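Probable spore coat polysaccharide biosynthesis protein E (Chromobacterium violaceum ATCC 12472, PDB 3G8R) probably acts as an N-acylneuraminate-9-phosphate synthase of the NeuB family, the chain here holding its zinc-binding barrel and SAF domains. Local coordinates at residues Pro326-Ala329 and Asp330-Val333; Gly308-Ala312 and Asn313-Lys317; Asp265-Glu269 and Thr270-Ser274. All blocks are in the same frame, centred on the assembly; numbering follows the deposited sequence.

Contact 1 of 3, residues Pro326-Ala329 and Asp330-Val333; sequences PIAA and DAPV
Ala331 N reaches back past two residues to the carbonyl oxygen of Ala328, 3.2 Å from N to O, and this bond closes a type II beta turn from Ala328 to Ala331. It is a bent bond, with an N-H...O angle of 144° and the donor above the carbonyl plane. Asp330, third in the turn, takes the positive phi of 64° that a type II turn needs there.

The packing is closest on the inside of the bend. Ala331 CB sits 3.2 Å from Ala328 O and 4.2 Å from Ala328 CB. Behind it comes the buried Ile327, whose CG2 branch stands 4.3 Å from Ala331 CB and just as far from Pro332 O. The outer side is loose: Ala328, Ala329 and Asp330 are exposed.

The turn belongs to the loop linking strands 321-323 and 338-340. Ile327 shares a backbone hydrogen bond with Val288, while Ala331 and Val333 bond in the same way to Ala284 and Val282, which lays 330-333 along strand 281-284, with Pro332 packed on Phe283.

Contact 2 of 3, residues Gly308-Ala312 and Asn313-Lys317; sequences GQLTA and NEWSK
Glu314 OE2 is gripped twice by one residue, Thr311. The backbone N of Thr311 comes to 2.9 Å from Glu314 OE2 with an angle of 159°, from above the carboxylate plane. Thr311 OG1 donates to the same OE2, also over 2.9 Å, and meets its anti lone pair. Both donors can converge because Thr311 holds OG1 between its backbone N and carbonyl carbon (chi1 80°). Glu314 runs extended beyond CG and brings its carboxylate back over the preceding residues, where the two bonds limit its rotation.

On the apolar side Leu310 divides its methyls. CD1 lies 3.9 Å from Glu314 CB, against the aliphatic part of that chain, while CD2 meets the Trp315 ring at its edge, near the ring plane, 4.0 Å from CE3. The Trp315 ring also makes an edge-to-face contact with Phe301.

Trp315 N bonds to Ala312 O over 2.9 Å, nearly straight at the hydrogen (168°), though Trp315 N stands well above the carbonyl plane; the three-residue spacing is that of a 3-10 turn. Within the turn, Asn313 ND2 bonds to Thr123 OG1 and Cys120 O of the second subunit, and Lys317 NZ forms a salt bridge with Glu129 of that subunit. The arrangement is a short 3-10 turn of the SAF domain, placed against the neighbouring barrel as in NeuB-type sialic acid synthase dimers.

Contact 3 of 3, residues Asp265-Glu269 and Thr270-Ser274; sequences DAVSE and TEQAS
Ser268 and Glu271 bring their CA atoms to 5.3 Å where an extended backbone coils into helix 269-276. This is a helix N-terminus with Ser268 at the N-cap: its psi of 156° is still that of an extended chain, whereas Glu269 already has helical angles. The first bonds of the helix are slack. Gln272 N to Ser268 O, at 3.5 Å, is weak, and so is Ala273 N to Glu269 O at 3.3 Å. One residue further on, Ser274 N bonds to Thr270 O over 2.9 Å.

The side chains gather around this first turn. Ser268 sets its CB against Glu271 CG, 4.1 Å apart, beside the root of the Glu271 chain. That chain runs extended beyond CG, and its OE2 accepts a hydrogen bond from Ala171 N of the second subunit, which also covers Thr270 and Ser274; this tie holds the helix start to the dimer partner. Glu269 behaves differently: a bend at chi2 (47°) turns it forward over the first turn, toward Gln272, so that OE2 lies 3.3 Å from Gln272 CB, with the carboxylate and the amide planes almost perpendicular. Two acidic side chains in the opening turn would be expected to suit the positive end of the helix dipole. Gln272 also packs on Gly144 of the second subunit. Val267, itself exposed, meets Gln272 at about a right angle, its CG2 methyl 3.6 Å from Gln272 NE2.

Along the chain contact 3 comes first, then contact 2, then contact 1. Contact 3 starts helix 269-276, on the path from the eight-stranded barrel to the SAF domain; contacts 2 and 1 both lie within the SAF range. The centres of contacts 1 and 2 are about 14 Å apart, and the two meet directly through a probable backbone hydrogen bond from Leu310 N to Val333 O, both loops also bonding to Val282 of strand 281-284. Contact 3 stands about 19 Å from contact 2 and about 29 Å from contact 1, between centres. Contacts 2 and 3 both touch the second subunit, so connector and SAF domain are held against the partner chain.

Contact 1 of 3, residues Pro326-Ala329 and Asp330-Val333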
ATOM      1  N   PRO A 326     -52.577  16.831  -0.007  1.00 41.18           N
ATOM      2  CA  PRO A 326     -52.704  16.128   1.273  1.00 40.38           C
ATOM      3  C   PRO A 326     -52.156  14.700   1.275  1.00 39.78           C
ATOM      4  O   PRO A 326     -52.337  13.960   0.317  1.00 39.82           O
ATOM      5  CB  PRO A 326     -54.217  16.117   1.516  1.00 40.73           C
ATOM      6  CG  PRO A 326     -54.813  16.189   0.167  1.00 39.81           C
ATOM      7  CD  PRO A 326     -53.892  17.055  -0.639  1.00 40.98           C
ATOM      8  N   ILE A 327     -51.492  14.330   2.367  1.00 38.86           N
ATOM      9  CA  ILE A 327     -50.896  13.017   2.504  1.00 37.30           C
ATOM     10  C   ILE A 327     -51.752  12.151   3.417  1.00 36.64           C
ATOM     11  O   ILE A 327     -52.035  12.540   4.545  1.00 37.88           O
ATOM     12  CB  ILE A 327     -49.474  13.089   3.123  1.00 36.83           C
ATOM     13  CG1 ILE A 327     -48.737  14.385   2.737  1.00 36.42           C
ATOM     14  CG2 ILE A 327     -48.659  11.779   2.791  1.00 36.77           C
ATOM     15  CD1 ILE A 327     -47.587  14.239   1.764  1.00 35.36           C
ATOM     16  N   ALA A 328     -52.144  10.967   2.956  1.00 35.21           N
ATOM     17  CA  ALA A 328     -52.928  10.077   3.805  1.00 35.21           C
ATOM     18  C   ALA A 328     -52.073   9.552   4.946  1.00 35.31           C
ATOM     19  O   ALA A 328     -50.870   9.408   4.800  1.00 34.79           O
ATOM     20  CB  ALA A 328     -53.461   8.937   3.005  1.00 35.41           C
ATOM     21  N   ALA A 329     -52.683   9.253   6.082  1.00 36.44           N
ATOM     22  CA  ALA A 329     -51.929   8.614   7.163  1.00 37.54           C
ATOM     23  C   ALA A 329     -51.344   7.267   6.740  1.00 39.35           C
ATOM     24  O   ALA A 329     -51.934   6.538   5.914  1.00 39.92           O
ATOM     25  CB  ALA A 329     -52.767   8.457   8.386  1.00 37.28           C
ATOM     26  N   ASP A 330     -50.170   6.969   7.313  1.00 40.02           N
ATOM     27  CA  ASP A 330     -49.377   5.743   7.063  1.00 39.04           C
ATOM     28  C   ASP A 330     -48.892   5.647   5.610  1.00 36.09           C
ATOM     29  O   ASP A 330     -48.344   4.648   5.164  1.00 35.19           O
ATOM     30  CB  ASP A 330     -50.112   4.488   7.578  1.00 41.25           C
ATOM     31  CG  ASP A 330     -50.193   4.431   9.123  1.00 64.10           C
ATOM     32  OD1 ASP A 330     -51.114   3.777   9.652  1.00 43.36           O
ATOM     33  OD2 ASP A 330     -49.345   5.033   9.828  1.00 43.44           O
ATOM     34  N   ALA A 331     -49.041   6.735   4.881  1.00 34.75           N
ATOM     35  CA  ALA A 331     -48.575   6.737   3.517  1.00 34.08           C
ATOM     36  C   ALA A 331     -47.155   7.258   3.360  1.00 32.37           C
ATOM     37  O   ALA A 331     -46.675   8.074   4.147  1.00 31.86           O
ATOM     38  CB  ALA A 331     -49.523   7.523   2.637  1.00 34.85           C
ATOM     39  N   PRO A 332     -46.479   6.786   2.323  1.00 31.46           N
ATOM     40  CA  PRO A 332     -45.122   7.238   2.082  1.00 31.56           C
ATOM     41  C   PRO A 332     -45.176   8.671   1.650  1.00 32.66           C
ATOM     42  O   PRO A 332     -45.992   9.015   0.811  1.00 33.63           O
ATOM     43  CB  PRO A 332     -44.643   6.346   0.933  1.00 30.88           C
ATOM     44  CG  PRO A 332     -45.891   5.749   0.348  1.00 14.71           C
ATOM     45  CD  PRO A 332     -46.904   5.707   1.416  1.00 30.63           C
ATOM     46  N   VAL A 333     -44.325   9.502   2.228  1.00 33.08           N
ATOM     47  CA  VAL A 333     -44.247  10.876   1.831  1.00 33.12           C
ATOM     48  C   VAL A 333     -43.418  10.911   0.570  1.00 34.85           C
ATOM     49  O   VAL A 333     -42.210  10.810   0.621  1.00 35.32           O
ATOM     50  CB  VAL A 333     -43.521  11.707   2.855  1.00 32.66           C
ATOM     51  CG1 VAL A 333     -43.252  13.093   2.292  1.00 32.23           C
ATOM     52  CG2 VAL A 333     -44.294  11.788   4.141  1.00 31.79           C
TER

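Contact 2 of 3, residues Gly308-Ala312 and Asn313-Lys317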
ATOM      1  N   GLY A 308     -40.247   7.822  -5.451  1.00 36.03           N
ATOM      2  CA  GLY A 308     -39.142   8.565  -4.905  1.00 34.68           C
ATOM      3  C   GLY A 308     -39.807   9.102  -3.645  1.00 33.49           C
ATOM      4  O   GLY A 308     -40.281  10.242  -3.563  1.00 32.45           O
ATOM      5  N   GLN A 309     -39.924   8.202  -2.681  1.00 33.08           N
ATOM      6  CA  GLN A 309     -40.349   8.542  -1.360  1.00 32.31           C
ATOM      7  C   GLN A 309     -39.228   9.343  -0.777  1.00 31.37           C
ATOM      8  O   GLN A 309     -38.057   9.122  -1.111  1.00 30.55           O
ATOM      9  CB  GLN A 309     -40.510   7.274  -0.561  1.00 32.86           C
ATOM     10  CG  GLN A 309     -40.858   7.495   0.877  1.00 31.10           C
ATOM     11  CD  GLN A 309     -41.265   6.214   1.527  1.00 32.87           C
ATOM     12  OE1 GLN A 309     -41.129   5.133   0.939  1.00 30.38           O
ATOM     13  NE2 GLN A 309     -41.768   6.314   2.749  1.00 30.51           N
ATOM     14  N   LEU A 310     -39.587  10.300   0.065  1.00 31.25           N
ATOM     15  CA  LEU A 310     -38.602  11.073   0.758  1.00 31.36           C
ATOM     16  C   LEU A 310     -38.006  10.090   1.767  1.00 32.54           C
ATOM     17  O   LEU A 310     -38.732   9.282   2.355  1.00 32.84           O
ATOM     18  CB  LEU A 310     -39.277  12.257   1.447  1.00 30.91           C
ATOM     19  CG  LEU A 310     -38.370  13.082   2.364  1.00 44.09           C
ATOM     20  CD1 LEU A 310     -37.717  14.146   1.562  1.00 30.72           C
ATOM     21  CD2 LEU A 310     -39.103  13.690   3.531  1.00 30.49           C
ATOM     22  N   THR A 311     -36.683  10.131   1.912  1.00 32.92           N
ATOM     23  CA  THR A 311     -35.944   9.271   2.841  1.00 32.01           C
ATOM     24  C   THR A 311     -35.406  10.076   4.005  1.00 31.77           C
ATOM     25  O   THR A 311     -35.313  11.294   3.938  1.00 31.43           O
ATOM     26  CB  THR A 311     -34.750   8.599   2.160  1.00 31.44           C
ATOM     27  OG1 THR A 311     -33.666   9.522   2.087  1.00 45.18           O
ATOM     28  CG2 THR A 311     -35.106   8.188   0.770  1.00 45.47           C
ATOM     29  N   ALA A 312     -35.018   9.370   5.056  1.00 32.23           N
ATOM     30  CA  ALA A 312     -34.566   9.959   6.300  1.00 32.96           C
ATOM     31  C   ALA A 312     -33.282  10.701   6.059  1.00 35.37           C
ATOM     32  O   ALA A 312     -33.007  11.728   6.695  1.00 36.57           O
ATOM     33  CB  ALA A 312     -34.357   8.879   7.324  1.00 32.36           C
ATOM     34  N   ASN A 313     -32.505  10.189   5.113  1.00 36.22           N
ATOM     35  CA  ASN A 313     -31.309  10.869   4.659  1.00 37.56           C
ATOM     36  C   ASN A 313     -31.524  12.293   4.149  1.00 37.82           C
ATOM     37  O   ASN A 313     -30.574  12.961   3.764  1.00 37.79           O
ATOM     38  CB  ASN A 313     -30.619  10.017   3.617  1.00 38.95           C
ATOM     39  CG  ASN A 313     -30.204   8.682   4.174  1.00 56.20           C
ATOM     40  OD1 ASN A 313     -31.047   7.896   4.643  1.00 41.17           O
ATOM     41  ND2 ASN A 313     -28.898   8.416   4.156  1.00 40.32           N
ATOM     42  N   GLU A 314     -32.779  12.744   4.148  1.00 38.55           N
ATOM     43  CA  GLU A 314     -33.135  14.063   3.637  1.00 38.98           C
ATOM     44  C   GLU A 314     -33.935  14.855   4.671  1.00 38.33           C
ATOM     45  O   GLU A 314     -34.346  15.988   4.407  1.00 37.62           O
ATOM     46  CB  GLU A 314     -33.913  13.948   2.330  1.00 39.42           C
ATOM     47  CG  GLU A 314     -33.244  13.071   1.288  1.00 54.70           C
ATOM     48  CD  GLU A 314     -34.209  12.630   0.180  1.00 41.57           C
ATOM     49  OE1 GLU A 314     -34.415  13.446  -0.751  1.00 55.43           O
ATOM     50  OE2 GLU A 314     -34.761  11.489   0.228  1.00 54.67           O
ATOM     51  N   TRP A 315     -34.141  14.252   5.843  1.00 38.40           N
ATOM     52  CA  TRP A 315     -34.940  14.857   6.903  1.00 38.63           C
ATOM     53  C   TRP A 315     -34.065  15.799   7.664  1.00 39.28           C
ATOM     54  O   TRP A 315     -32.865  15.726   7.504  1.00 39.58           O
ATOM     55  CB  TRP A 315     -35.504  13.803   7.840  1.00 38.48           C
ATOM     56  CG  TRP A 315     -36.517  14.364   8.771  1.00 38.66           C
ATOM     57  CD1 TRP A 315     -36.399  14.497  10.128  1.00 39.17           C
ATOM     58  CD2 TRP A 315     -37.795  14.895   8.429  1.00 38.30           C
ATOM     59  NE1 TRP A 315     -37.526  15.070  10.658  1.00 38.60           N
ATOM     60  CE2 TRP A 315     -38.405  15.320   9.636  1.00 39.38           C
ATOM     61  CE3 TRP A 315     -38.493  15.057   7.214  1.00 39.59           C
ATOM     62  CZ2 TRP A 315     -39.674  15.893   9.670  1.00 37.72           C
ATOM     63  CZ3 TRP A 315     -39.746  15.635   7.241  1.00 37.30           C
ATOM     64  CH2 TRP A 315     -40.331  16.037   8.465  1.00 39.87           C
ATOM     65  N   SER A 316     -34.642  16.689   8.472  1.00 40.32           N
ATOM     66  CA  SER A 316     -33.849  17.735   9.082  1.00 42.01           C
ATOM     67  C   SER A 316     -34.129  18.157  10.524  1.00 44.66           C
ATOM     68  O   SER A 316     -33.268  18.782  11.139  1.00 46.96           O
ATOM     69  CB  SER A 316     -33.815  18.962   8.175  1.00 42.31           C
ATOM     70  OG  SER A 316     -33.823  20.179   8.919  1.00 28.54           O
ATOM     71  N   LYS A 317     -35.282  17.860  11.104  1.00 45.19           N
ATOM     72  CA  LYS A 317     -35.492  18.253  12.537  1.00 45.49           C
ATOM     73  C   LYS A 317     -35.937  19.689  12.739  1.00 45.60           C
ATOM     74  O   LYS A 317     -36.714  19.967  13.665  1.00 45.99           O
ATOM     75  CB  LYS A 317     -34.265  17.956  13.406  1.00 44.87           C
ATOM     76  CG  LYS A 317     -33.973  18.935  14.516  1.00 38.89           C
ATOM     77  CD  LYS A 317     -32.540  18.724  14.963  1.00 43.15           C
ATOM     78  CE  LYS A 317     -31.949  19.945  15.562  1.00 38.08           C
ATOM     79  NZ  LYS A 317     -30.509  19.674  15.708  1.00 40.99           N
TER

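Contact 3 of 3, residues Asp265-Glu269 and Thr270-Ser274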
ATOM      1  N   ASP A 265     -14.175   9.918  -7.716  1.00 81.53           N
ATOM      2  CA  ASP A 265     -15.272  10.080  -6.766  1.00 82.78           C
ATOM      3  C   ASP A 265     -16.472   9.362  -7.398  1.00 83.20           C
ATOM      4  O   ASP A 265     -17.337   8.855  -6.682  1.00 83.71           O
ATOM      5  CB  ASP A 265     -15.623  11.566  -6.506  1.00 83.50           C
ATOM      6  CG  ASP A 265     -14.383  12.451  -6.204  1.00105.62           C
ATOM      7  OD1 ASP A 265     -13.850  12.401  -5.059  1.00 83.74           O
ATOM      8  OD2 ASP A 265     -13.967  13.223  -7.115  1.00 83.87           O
ATOM      9  N   ALA A 266     -16.496   9.306  -8.737  1.00 82.89           N
ATOM     10  CA  ALA A 266     -17.619   8.747  -9.509  1.00 82.50           C
ATOM     11  C   ALA A 266     -18.281   7.499  -8.893  1.00 82.03           C
ATOM     12  O   ALA A 266     -17.616   6.656  -8.271  1.00 81.89           O
ATOM     13  CB  ALA A 266     -17.206   8.492 -10.970  1.00 82.39           C
ATOM     14  N   VAL A 267     -19.596   7.402  -9.085  1.00 81.72           N
ATOM     15  CA  VAL A 267     -20.443   6.439  -8.364  1.00 81.47           C
ATOM     16  C   VAL A 267     -21.194   5.440  -9.274  1.00 80.40           C
ATOM     17  O   VAL A 267     -21.819   5.826 -10.279  1.00 80.26           O
ATOM     18  CB  VAL A 267     -21.464   7.178  -7.416  1.00 81.89           C
ATOM     19  CG1 VAL A 267     -22.629   7.878  -8.239  1.00 64.59           C
ATOM     20  CG2 VAL A 267     -21.984   6.233  -6.307  1.00 63.86           C
ATOM     21  N   SER A 268     -21.142   4.165  -8.892  1.00 79.10           N
ATOM     22  CA  SER A 268     -21.815   3.114  -9.643  1.00 78.19           C
ATOM     23  C   SER A 268     -23.338   3.209  -9.542  1.00 76.97           C
ATOM     24  O   SER A 268     -23.873   3.781  -8.591  1.00 76.90           O
ATOM     25  CB  SER A 268     -21.342   1.738  -9.176  1.00 78.36           C
ATOM     26  OG  SER A 268     -21.747   0.747 -10.106  1.00 87.84           O
ATOM     27  N   GLU A 269     -24.033   2.647 -10.529  1.00 75.77           N
ATOM     28  CA  GLU A 269     -25.493   2.638 -10.496  1.00 74.15           C
ATOM     29  C   GLU A 269     -26.058   1.536  -9.597  1.00 72.14           C
ATOM     30  O   GLU A 269     -27.125   1.720  -9.005  1.00 71.41           O
ATOM     31  CB  GLU A 269     -26.111   2.577 -11.900  1.00 74.23           C
ATOM     32  CG  GLU A 269     -27.509   3.167 -11.937  1.00 82.33           C
ATOM     33  CD  GLU A 269     -27.579   4.511 -11.211  1.00 74.73           C
ATOM     34  OE1 GLU A 269     -27.807   5.543 -11.869  1.00 82.60           O
ATOM     35  OE2 GLU A 269     -27.385   4.551  -9.980  1.00 82.51           O
ATOM     36  N   THR A 270     -25.353   0.400  -9.504  1.00 70.61           N
ATOM     37  CA  THR A 270     -25.676  -0.623  -8.505  1.00 69.00           C
ATOM     38  C   THR A 270     -25.625   0.058  -7.160  1.00 67.11           C
ATOM     39  O   THR A 270     -26.648   0.200  -6.496  1.00 67.80           O
ATOM     40  CB  THR A 270     -24.675  -1.830  -8.468  1.00 69.31           C
ATOM     41  OG1 THR A 270     -24.958  -2.739  -9.536  1.00 64.23           O
ATOM     42  CG2 THR A 270     -24.758  -2.611  -7.102  1.00 64.56           C
ATOM     43  N   GLU A 271     -24.440   0.506  -6.772  1.00 64.74           N
ATOM     44  CA  GLU A 271     -24.274   1.087  -5.460  1.00 63.31           C
ATOM     45  C   GLU A 271     -25.490   1.934  -5.057  1.00 61.43           C
ATOM     46  O   GLU A 271     -26.019   1.789  -3.954  1.00 60.85           O
ATOM     47  CB  GLU A 271     -22.979   1.892  -5.386  1.00 63.56           C
ATOM     48  CG  GLU A 271     -21.728   1.036  -5.178  1.00 80.86           C
ATOM     49  CD  GLU A 271     -20.525   1.833  -4.630  1.00 64.53           C
ATOM     50  OE1 GLU A 271     -20.148   2.871  -5.230  1.00 80.92           O
ATOM     51  OE2 GLU A 271     -19.952   1.409  -3.598  1.00 81.00           O
ATOM     52  N   GLN A 272     -25.958   2.774  -5.975  1.00 60.23           N
ATOM     53  CA  GLN A 272     -27.012   3.725  -5.660  1.00 59.31           C
ATOM     54  C   GLN A 272     -28.371   3.098  -5.351  1.00 58.30           C
ATOM     55  O   GLN A 272     -29.062   3.544  -4.434  1.00 59.05           O
ATOM     56  CB  GLN A 272     -27.131   4.793  -6.743  1.00 59.50           C
ATOM     57  CG  GLN A 272     -26.163   5.938  -6.557  1.00 69.88           C
ATOM     58  CD  GLN A 272     -26.235   6.524  -5.157  1.00 60.78           C
ATOM     59  OE1 GLN A 272     -27.329   6.736  -4.604  1.00 70.54           O
ATOM     60  NE2 GLN A 272     -25.072   6.781  -4.568  1.00 69.97           N
ATOM     61  N   ALA A 273     -28.742   2.068  -6.100  1.00 56.66           N
ATOM     62  CA  ALA A 273     -30.007   1.388  -5.877  1.00 56.16           C
ATOM     63  C   ALA A 273     -29.923   0.446  -4.673  1.00 55.04           C
ATOM     64  O   ALA A 273     -30.846   0.414  -3.841  1.00 55.23           O
ATOM     65  CB  ALA A 273     -30.435   0.637  -7.117  1.00 56.72           C
ATOM     66  N   SER A 274     -28.820  -0.303  -4.583  1.00 53.20           N
ATOM     67  CA  SER A 274     -28.482  -1.054  -3.381  1.00 51.92           C
ATOM     68  C   SER A 274     -28.629  -0.205  -2.128  1.00 50.91           C
ATOM     69  O   SER A 274     -29.396  -0.549  -1.227  1.00 51.98           O
ATOM     70  CB  SER A 274     -27.058  -1.590  -3.456  1.00 51.96           C
ATOM     71  OG  SER A 274     -26.965  -2.633  -4.412  1.00 77.69           O
TER